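Local structure of DnaB intein (Synechocystis sp., 1MI8) at residues K56-L61 against T129-E134; D29-A34 against L42-V47; T63-T68 against I95-K100. The protein probably excises itself from a replicative DNA helicase precursor by protein splicing, a reaction that includes side-chain cyclization of asparagine. The protein carries 4 engineered substitutions. One frame throughout, in Å; residues are numbered along the deposited sequence.

Interaction 1. Residues K56-L61 against T129-E134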
# COMPACT_ATOMS: atom_id res chain seq x y z
N LYS A 56 -14.39 -12.35 5.23
CA LYS A 56 -12.94 -12.18 5.29
C LYS A 56 -12.57 -10.75 5.32
O LYS A 56 -13.27 -9.90 4.82
CB LYS A 56 -12.24 -12.81 4.08
CG LYS A 56 -12.58 -14.27 3.81
CD LYS A 56 -12.11 -15.20 4.90
CE LYS A 56 -12.88 -16.54 4.81
NZ LYS A 56 -12.85 -17.05 3.39
N LEU A 57 -11.43 -10.48 5.92
CA LEU A 57 -10.91 -9.15 6.01
C LEU A 57 -10.67 -8.66 4.58
O LEU A 57 -10.06 -9.36 3.73
CB LEU A 57 -9.62 -9.20 6.79
CG LEU A 57 -8.95 -7.87 6.97
CD1 LEU A 57 -9.90 -6.86 7.59
CD2 LEU A 57 -7.73 -8.11 7.84
N VAL A 58 -11.08 -7.43 4.33
CA VAL A 58 -10.97 -6.89 3.01
C VAL A 58 -10.13 -5.60 2.98
O VAL A 58 -10.03 -4.90 4.00
CB VAL A 58 -12.44 -6.79 2.54
CG1 VAL A 58 -12.98 -5.41 2.49
CG2 VAL A 58 -12.59 -7.63 1.33
N TYR A 59 -9.58 -5.27 1.81
CA TYR A 59 -8.70 -4.13 1.64
C TYR A 59 -9.08 -3.33 0.43
O TYR A 59 -9.35 -3.91 -0.61
CB TYR A 59 -7.26 -4.61 1.39
CG TYR A 59 -6.70 -5.53 2.44
CD1 TYR A 59 -7.11 -6.85 2.55
CD2 TYR A 59 -5.77 -5.04 3.34
CE1 TYR A 59 -6.57 -7.70 3.59
CE2 TYR A 59 -5.24 -5.83 4.36
CZ TYR A 59 -5.64 -7.15 4.49
OH TYR A 59 -5.07 -7.86 5.51
N ILE A 60 -9.08 -2.00 0.56
CA ILE A 60 -9.40 -1.11 -0.56
C ILE A 60 -8.17 -0.83 -1.39
O ILE A 60 -7.17 -0.30 -0.88
CB ILE A 60 -9.83 0.29 -0.10
CG1 ILE A 60 -11.13 0.20 0.69
CG2 ILE A 60 -9.93 1.20 -1.29
CD1 ILE A 60 -11.52 1.56 1.40
N LEU A 61 -8.23 -1.17 -2.68
CA LEU A 61 -7.12 -0.88 -3.59
C LEU A 61 -7.65 0.26 -4.48
O LEU A 61 -8.76 0.16 -5.00
CB LEU A 61 -6.80 -2.12 -4.44
CG LEU A 61 -5.94 -1.99 -5.71
CD1 LEU A 61 -5.58 -3.39 -6.23
CD2 LEU A 61 -6.75 -1.27 -6.83
N THR A 129 -5.43 -0.01 1.46
CA THR A 129 -5.69 0.14 2.88
C THR A 129 -6.68 -0.91 3.42
O THR A 129 -7.69 -1.20 2.80
CB THR A 129 -6.24 1.53 3.19
OG1 THR A 129 -7.64 1.50 3.08
CG2 THR A 129 -5.71 2.58 2.23
N GLU A 130 -6.35 -1.52 4.55
CA GLU A 130 -7.20 -2.51 5.17
C GLU A 130 -8.50 -1.79 5.61
O GLU A 130 -8.44 -0.67 6.09
CB GLU A 130 -6.48 -3.09 6.38
CG GLU A 130 -7.21 -4.23 7.12
CD GLU A 130 -6.63 -4.44 8.50
OE1 GLU A 130 -7.31 -4.04 9.48
OE2 GLU A 130 -5.50 -4.96 8.60
N THR A 131 -9.68 -2.40 5.40
CA THR A 131 -10.91 -1.74 5.81
C THR A 131 -11.76 -2.47 6.81
O THR A 131 -12.20 -1.87 7.77
CB THR A 131 -11.89 -1.44 4.66
OG1 THR A 131 -12.05 -2.60 3.84
CG2 THR A 131 -11.45 -0.26 3.89
N GLY A 132 -12.03 -3.75 6.60
CA GLY A 132 -12.87 -4.45 7.56
C GLY A 132 -13.22 -5.81 7.07
O GLY A 132 -12.80 -6.21 5.98
N VAL A 133 -13.96 -6.58 7.87
CA VAL A 133 -14.33 -7.92 7.42
C VAL A 133 -15.68 -7.80 6.79
O VAL A 133 -16.51 -7.00 7.23
CB VAL A 133 -14.47 -8.95 8.56
CG1 VAL A 133 -15.02 -10.25 7.98
CG2 VAL A 133 -13.13 -9.21 9.23
N GLU A 134 -15.86 -8.58 5.74
CA GLU A 134 -17.12 -8.62 5.01
C GLU A 134 -17.23 -9.96 4.33
O GLU A 134 -16.25 -10.72 4.27
CB GLU A 134 -17.21 -7.60 3.88
CG GLU A 134 -16.55 -6.29 4.06
CD GLU A 134 -16.84 -5.40 2.86
OE1 GLU A 134 -17.44 -5.90 1.86
OE2 GLU A 134 -16.49 -4.21 2.92

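Interaction 2. Residues D29-A34 against L42-V47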
# COMPACT_ATOMS: atom_id res chain seq x y z
N ASP A 29 -23.40 -19.01 -16.42
CA ASP A 29 -23.30 -19.04 -17.86
C ASP A 29 -23.63 -17.75 -18.56
O ASP A 29 -24.34 -17.71 -19.57
CB ASP A 29 -24.13 -20.20 -18.41
CG ASP A 29 -23.46 -21.53 -18.16
OD1 ASP A 29 -23.07 -21.79 -17.01
OD2 ASP A 29 -23.32 -22.30 -19.12
N PHE A 30 -23.10 -16.67 -18.00
CA PHE A 30 -23.28 -15.36 -18.59
C PHE A 30 -21.87 -14.91 -18.93
O PHE A 30 -20.91 -15.34 -18.33
CB PHE A 30 -23.96 -14.41 -17.61
CG PHE A 30 -23.31 -14.35 -16.27
CD1 PHE A 30 -22.31 -13.42 -16.01
CD2 PHE A 30 -23.68 -15.25 -15.27
CE1 PHE A 30 -21.65 -13.38 -14.77
CE2 PHE A 30 -23.03 -15.22 -14.01
CZ PHE A 30 -22.01 -14.28 -13.77
N GLU A 31 -21.74 -14.05 -19.91
CA GLU A 31 -20.41 -13.65 -20.24
C GLU A 31 -19.88 -12.48 -19.47
O GLU A 31 -20.61 -11.57 -19.13
CB GLU A 31 -20.32 -13.35 -21.73
CG GLU A 31 -19.45 -14.37 -22.43
CD GLU A 31 -20.21 -15.06 -23.49
OE1 GLU A 31 -20.89 -14.34 -24.25
OE2 GLU A 31 -20.14 -16.32 -23.57
N ILE A 32 -18.59 -12.51 -19.18
CA ILE A 32 -17.96 -11.39 -18.51
C ILE A 32 -16.80 -10.95 -19.40
O ILE A 32 -16.63 -11.51 -20.48
CB ILE A 32 -17.50 -11.78 -17.07
CG1 ILE A 32 -16.66 -13.08 -17.02
CG2 ILE A 32 -18.75 -11.94 -16.21
CD1 ILE A 32 -15.28 -13.03 -17.77
N TRP A 33 -16.06 -9.92 -19.02
CA TRP A 33 -14.89 -9.49 -19.81
C TRP A 33 -13.60 -10.03 -19.14
O TRP A 33 -13.41 -9.85 -17.94
CB TRP A 33 -14.82 -7.99 -19.92
CG TRP A 33 -15.76 -7.46 -20.93
CD1 TRP A 33 -16.85 -6.62 -20.71
CD2 TRP A 33 -15.73 -7.71 -22.34
NE1 TRP A 33 -17.47 -6.34 -21.91
CE2 TRP A 33 -16.81 -7.00 -22.92
CE3 TRP A 33 -14.90 -8.48 -23.17
CZ2 TRP A 33 -17.07 -7.02 -24.28
CZ3 TRP A 33 -15.16 -8.50 -24.53
CH2 TRP A 33 -16.23 -7.77 -25.08
N ALA A 34 -12.76 -10.75 -19.91
CA ALA A 34 -11.50 -11.30 -19.40
C ALA A 34 -10.37 -10.88 -20.31
O ALA A 34 -10.59 -10.56 -21.47
CB ALA A 34 -11.54 -12.81 -19.33
N LEU A 42 -8.76 -8.14 -24.73
CA LEU A 42 -9.92 -8.49 -23.89
C LEU A 42 -10.84 -9.37 -24.73
O LEU A 42 -10.96 -9.19 -25.95
CB LEU A 42 -10.69 -7.25 -23.46
CG LEU A 42 -9.98 -6.31 -22.46
CD1 LEU A 42 -10.66 -4.93 -22.47
CD2 LEU A 42 -10.04 -6.93 -21.08
N GLU A 43 -11.47 -10.34 -24.10
CA GLU A 43 -12.39 -11.15 -24.85
C GLU A 43 -13.53 -11.57 -23.94
O GLU A 43 -13.37 -11.73 -22.74
CB GLU A 43 -11.67 -12.38 -25.45
CG GLU A 43 -10.69 -13.06 -24.49
CD GLU A 43 -10.07 -14.36 -25.05
OE1 GLU A 43 -9.40 -14.30 -26.11
OE2 GLU A 43 -10.28 -15.43 -24.40
N SER A 44 -14.70 -11.70 -24.52
CA SER A 44 -15.85 -12.16 -23.78
C SER A 44 -15.58 -13.60 -23.26
O SER A 44 -14.94 -14.41 -23.95
CB SER A 44 -17.07 -12.13 -24.73
OG SER A 44 -18.14 -12.95 -24.29
N ALA A 45 -16.03 -13.93 -22.05
CA ALA A 45 -15.81 -15.28 -21.56
C ALA A 45 -16.93 -15.67 -20.62
O ALA A 45 -17.45 -14.83 -19.89
CB ALA A 45 -14.46 -15.40 -20.87
N LYS A 46 -17.28 -16.94 -20.63
CA LYS A 46 -18.36 -17.45 -19.79
C LYS A 46 -18.00 -17.67 -18.34
O LYS A 46 -16.89 -18.16 -18.02
CB LYS A 46 -18.92 -18.79 -20.33
CG LYS A 46 -20.04 -18.64 -21.37
CD LYS A 46 -20.56 -20.04 -21.80
CE LYS A 46 -21.86 -19.96 -22.66
NZ LYS A 46 -21.72 -19.04 -23.83
N VAL A 47 -18.95 -17.35 -17.47
CA VAL A 47 -18.76 -17.51 -16.03
C VAL A 47 -19.39 -18.84 -15.74
O VAL A 47 -20.56 -19.04 -16.07
CB VAL A 47 -19.53 -16.43 -15.24
CG1 VAL A 47 -19.59 -16.80 -13.73
CG2 VAL A 47 -18.86 -15.07 -15.47

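Interaction 3. Residues T63-T68 against I95-K100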
# COMPACT_ATOMS: atom_id res chain seq x y z
N THR A 63 -6.66 3.06 -7.76
CA THR A 63 -5.71 3.43 -8.82
C THR A 63 -5.71 4.92 -9.08
O THR A 63 -6.62 5.65 -8.63
CB THR A 63 -5.95 2.68 -10.17
OG1 THR A 63 -7.19 3.10 -10.78
CG2 THR A 63 -6.00 1.18 -9.95
N ARG A 64 -4.71 5.38 -9.82
CA ARG A 64 -4.61 6.82 -10.06
C ARG A 64 -5.86 7.36 -10.78
O ARG A 64 -6.30 8.49 -10.54
CB ARG A 64 -3.35 7.13 -10.87
CG ARG A 64 -3.12 8.65 -11.08
CD ARG A 64 -1.77 8.86 -11.74
NE ARG A 64 -0.66 8.30 -10.96
CZ ARG A 64 -0.30 8.71 -9.75
NH1 ARG A 64 -0.96 9.71 -9.12
NH2 ARG A 64 0.76 8.14 -9.17
N LEU A 65 -6.41 6.57 -11.70
CA LEU A 65 -7.63 6.99 -12.40
C LEU A 65 -8.81 7.14 -11.43
O LEU A 65 -9.81 7.78 -11.73
CB LEU A 65 -8.03 5.96 -13.46
CG LEU A 65 -7.53 6.21 -14.85
CD1 LEU A 65 -7.95 5.08 -15.68
CD2 LEU A 65 -8.05 7.56 -15.39
N GLY A 66 -8.69 6.51 -10.28
CA GLY A 66 -9.76 6.53 -9.31
C GLY A 66 -10.51 5.20 -9.25
O GLY A 66 -11.46 5.04 -8.49
N ARG A 67 -10.09 4.21 -10.04
CA ARG A 67 -10.79 2.94 -9.96
C ARG A 67 -10.43 2.32 -8.63
O ARG A 67 -9.29 2.44 -8.16
CB ARG A 67 -10.43 2.07 -11.17
CG ARG A 67 -11.15 2.66 -12.35
CD ARG A 67 -11.13 1.87 -13.67
NE ARG A 67 -11.18 2.90 -14.71
CZ ARG A 67 -11.20 2.70 -16.01
NH1 ARG A 67 -11.19 1.46 -16.51
NH2 ARG A 67 -11.16 3.80 -16.80
N THR A 68 -11.41 1.68 -8.00
CA THR A 68 -11.23 1.13 -6.67
C THR A 68 -12.03 -0.15 -6.48
O THR A 68 -13.13 -0.31 -7.03
CB THR A 68 -11.77 2.10 -5.61
OG1 THR A 68 -11.24 3.43 -5.87
CG2 THR A 68 -11.33 1.68 -4.25
N ILE A 95 -1.29 -1.68 -12.50
CA ILE A 95 -2.14 -2.87 -12.74
C ILE A 95 -3.05 -2.67 -13.95
O ILE A 95 -3.37 -1.55 -14.37
CB ILE A 95 -2.98 -3.29 -11.53
CG1 ILE A 95 -4.03 -2.22 -11.25
CG2 ILE A 95 -2.02 -3.50 -10.32
CD1 ILE A 95 -5.05 -2.63 -10.12
N ALA A 96 -3.44 -3.78 -14.52
CA ALA A 96 -4.22 -3.80 -15.72
C ALA A 96 -5.70 -3.40 -15.52
O ALA A 96 -6.40 -3.97 -14.65
CB ALA A 96 -4.12 -5.18 -16.31
N LEU A 97 -6.14 -2.40 -16.30
CA LEU A 97 -7.55 -1.94 -16.34
C LEU A 97 -8.02 -2.03 -17.80
O LEU A 97 -7.28 -1.74 -18.72
CB LEU A 97 -7.73 -0.47 -15.95
CG LEU A 97 -7.05 0.06 -14.70
CD1 LEU A 97 -7.50 1.51 -14.56
CD2 LEU A 97 -7.39 -0.80 -13.49
N PRO A 98 -9.28 -2.41 -18.01
CA PRO A 98 -9.76 -2.50 -19.40
C PRO A 98 -9.76 -1.07 -19.96
O PRO A 98 -10.17 -0.14 -19.29
CB PRO A 98 -11.16 -3.09 -19.25
CG PRO A 98 -11.50 -2.90 -17.71
CD PRO A 98 -10.20 -3.05 -17.04
N ARG A 99 -9.27 -0.85 -21.17
CA ARG A 99 -9.30 0.54 -21.61
C ARG A 99 -10.61 1.06 -22.17
O ARG A 99 -11.19 1.99 -21.62
CB ARG A 99 -8.21 0.84 -22.61
CG ARG A 99 -8.22 2.32 -22.93
CD ARG A 99 -7.10 2.73 -23.83
NE ARG A 99 -6.99 1.92 -25.04
CZ ARG A 99 -7.89 1.83 -26.02
NH1 ARG A 99 -9.05 2.49 -25.96
NH2 ARG A 99 -7.60 1.11 -27.11
N LYS A 100 -11.08 0.48 -23.26
CA LYS A 100 -12.31 0.93 -23.91
C LYS A 100 -13.56 0.82 -23.04
O LYS A 100 -14.05 1.84 -22.51
CB LYS A 100 -12.48 0.15 -25.21
CG LYS A 100 -11.27 0.33 -26.12
CD LYS A 100 -11.38 -0.44 -27.42
CE LYS A 100 -12.33 0.26 -28.38
NZ LYS A 100 -11.78 1.63 -28.72

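Interaction 1. Residues K56-L61 against T129-E134
Two successive residues, Thr131 and Gly132, face the single residue Val58, and the carbonyl of Val58 gathers the donors this creates. Thr131 N reaches Val58 O at 2.9 Å in the carbonyl plane, nearly straight at 170°. The hydroxyl of the same threonine also donates: with OG1 lying between its own backbone N and carbonyl carbon (chi1 48°), Thr131 OG1 comes to 3.1 Å from Val58 O, well above the carbonyl plane. Gly132 N adds a weak third bond to this oxygen, while Gly132 O accepts from Val58 N at 2.7 Å. The arrangement is a classic beta bulge, set in the antiparallel pairing of the long strands 41-63 and 120-140 of the all-beta HINT (Hedgehog/intein) fold. It shifts the register by one residue, so that Leu57 pairs with Val133 but Tyr59 with Glu130. On the face carrying these residues, the extended chain of Glu130 runs across Tyr59 and Leu57, touching both. Its CB lies 3.6 Å from Tyr59 CE2, and its CG lies 3.8 Å from Leu57 CD1; ring and carboxylate planes are almost perpendicular, 84° apart. Glu130 OE2 forms a salt bridge with Arg64 of the second subunit. On the other face Val58 CG1 touches Glu134 OE2 at 3.7 Å, an oxygen that Lys70 holds by a salt bridge. The bond from Ile60 N to Thr129 O (2.8 Å) continues the backbone pairing past the bulge.

Interaction 2. Residues D29-A34 against L42-V47
This is the pairing of a beta hairpin, in which strand 31-36 turns back onto the start of the long strand 41-63 at one side of the intein splicing domain. The register is regular and antiparallel: Ile32 with Ala45 and Ala34 with Glu43 form hydrogen-bonded pairs, each with two backbone bonds, and Glu31 with Lys46 and Trp33 with Ser44 are the non-hydrogen-bonded pairs. The bond from Ile32 N to Ala45 O, 2.7 Å long and 168° at the hydrogen, illustrates how closely the backbones fit. The bonding carries on to Val47: its N donates to Phe30 O, and Val47 O accepts from Asp29 N at 2.9 Å.

The two faces differ in chemistry. Ile32, Ala34 and Ala45 make an apolar patch on the face that also carries Glu43, Ile32 CD1 standing 4.0 Å from Ala45 CB, and Phe147 and Pro144 pack on it. On the face of Glu31, Trp33, Ser44 and Lys46, the glutamate chain bends at its second torsion (121°) and brings OE2 to the lysine, the chains crossing at a slant. Lys46 NZ meets Glu31 OE2 on its syn side, 24° out of the carboxylate plane, in a 3.2 Å salt bridge. The six-membered part of the Trp33 indole comes to the neighbouring backbone, CZ3 lying 3.2 Å from Ser44 N.

Val47 packs against both Phe30 and Ile32. Its CB makes a CH-pi contact over the phenyl face, offset toward the rim, 3.8 Å from the centroid; Val47 CG2 meets Ile32 CG2 at 3.2 Å, closer than methyls usually sit.

Interaction 3. Residues T63-T68 against I95-K100
Apolar contacts dominate, and one methyl, CD1 of Leu97, collects most of them. Leu65 CD1 meets it at 3.8 Å, the two leucine side chains sliding past each other in opposite directions. Arg67 CD lies at the same distance, 3.8 Å, from Leu97 CD1, which also sits over one face of the guanidinium. Further along, Thr63 CG2 touches Ile95 CD1 at 3.9 Å; with CG2 anti to the carbonyl carbon, the methyl is the branch offered to the isoleucine, while OG1 is taken up elsewhere.

The polar part is slight. Arg67 bends at its third torsion (-149°), and NH1 arrives at Pro98 O with the oxygen at the edge of the guanidinium, a weak bond of 3.4 Å and 141°; NH1 has a second weak acceptor in Asp151 O. A lysine in place of Arg67 would probably leave Leu97 CD1 without the flat group against whose face it packs, and Pro98 O without its edge-on N-H.

Bonds within 63-68 shape the hairpin connection between the antiparallel strands 41-63 and 68-71. Gly66 N closes a type I turn onto Thr63 O at 2.8 Å, and Thr63 N bonds to Arg67 O. Thr63 OG1 is held mainly by Asp123, which also accepts from Leu65 N.

The turn therefore meets strand 94-98 through side chains, and the union rests mainly on apolar packing, including the arginine's CD and guanidinium face, with directional bonding weak.

Overall arrangement
Interactions 1 and 2 both use the long strand 41-63, pairing it with 120-140 at one end and with 31-36 at the other; their centres lie about 26 Å apart, on opposite sides of the chain's centre. Both are backbone-bonded sheet contacts, but interaction 1 is a surface contact, bulged and in contact with the second subunit, whereas interaction 2 is partly buried and regular, with an apolar patch on one face. Interaction 3, also partly buried, is centred about 19 Å from each and relies on side chains. It touches both: Thr68 and Ile95 pack against Ile60 and Leu61 of interaction 1, and Pro98 against Leu42 of interaction 2.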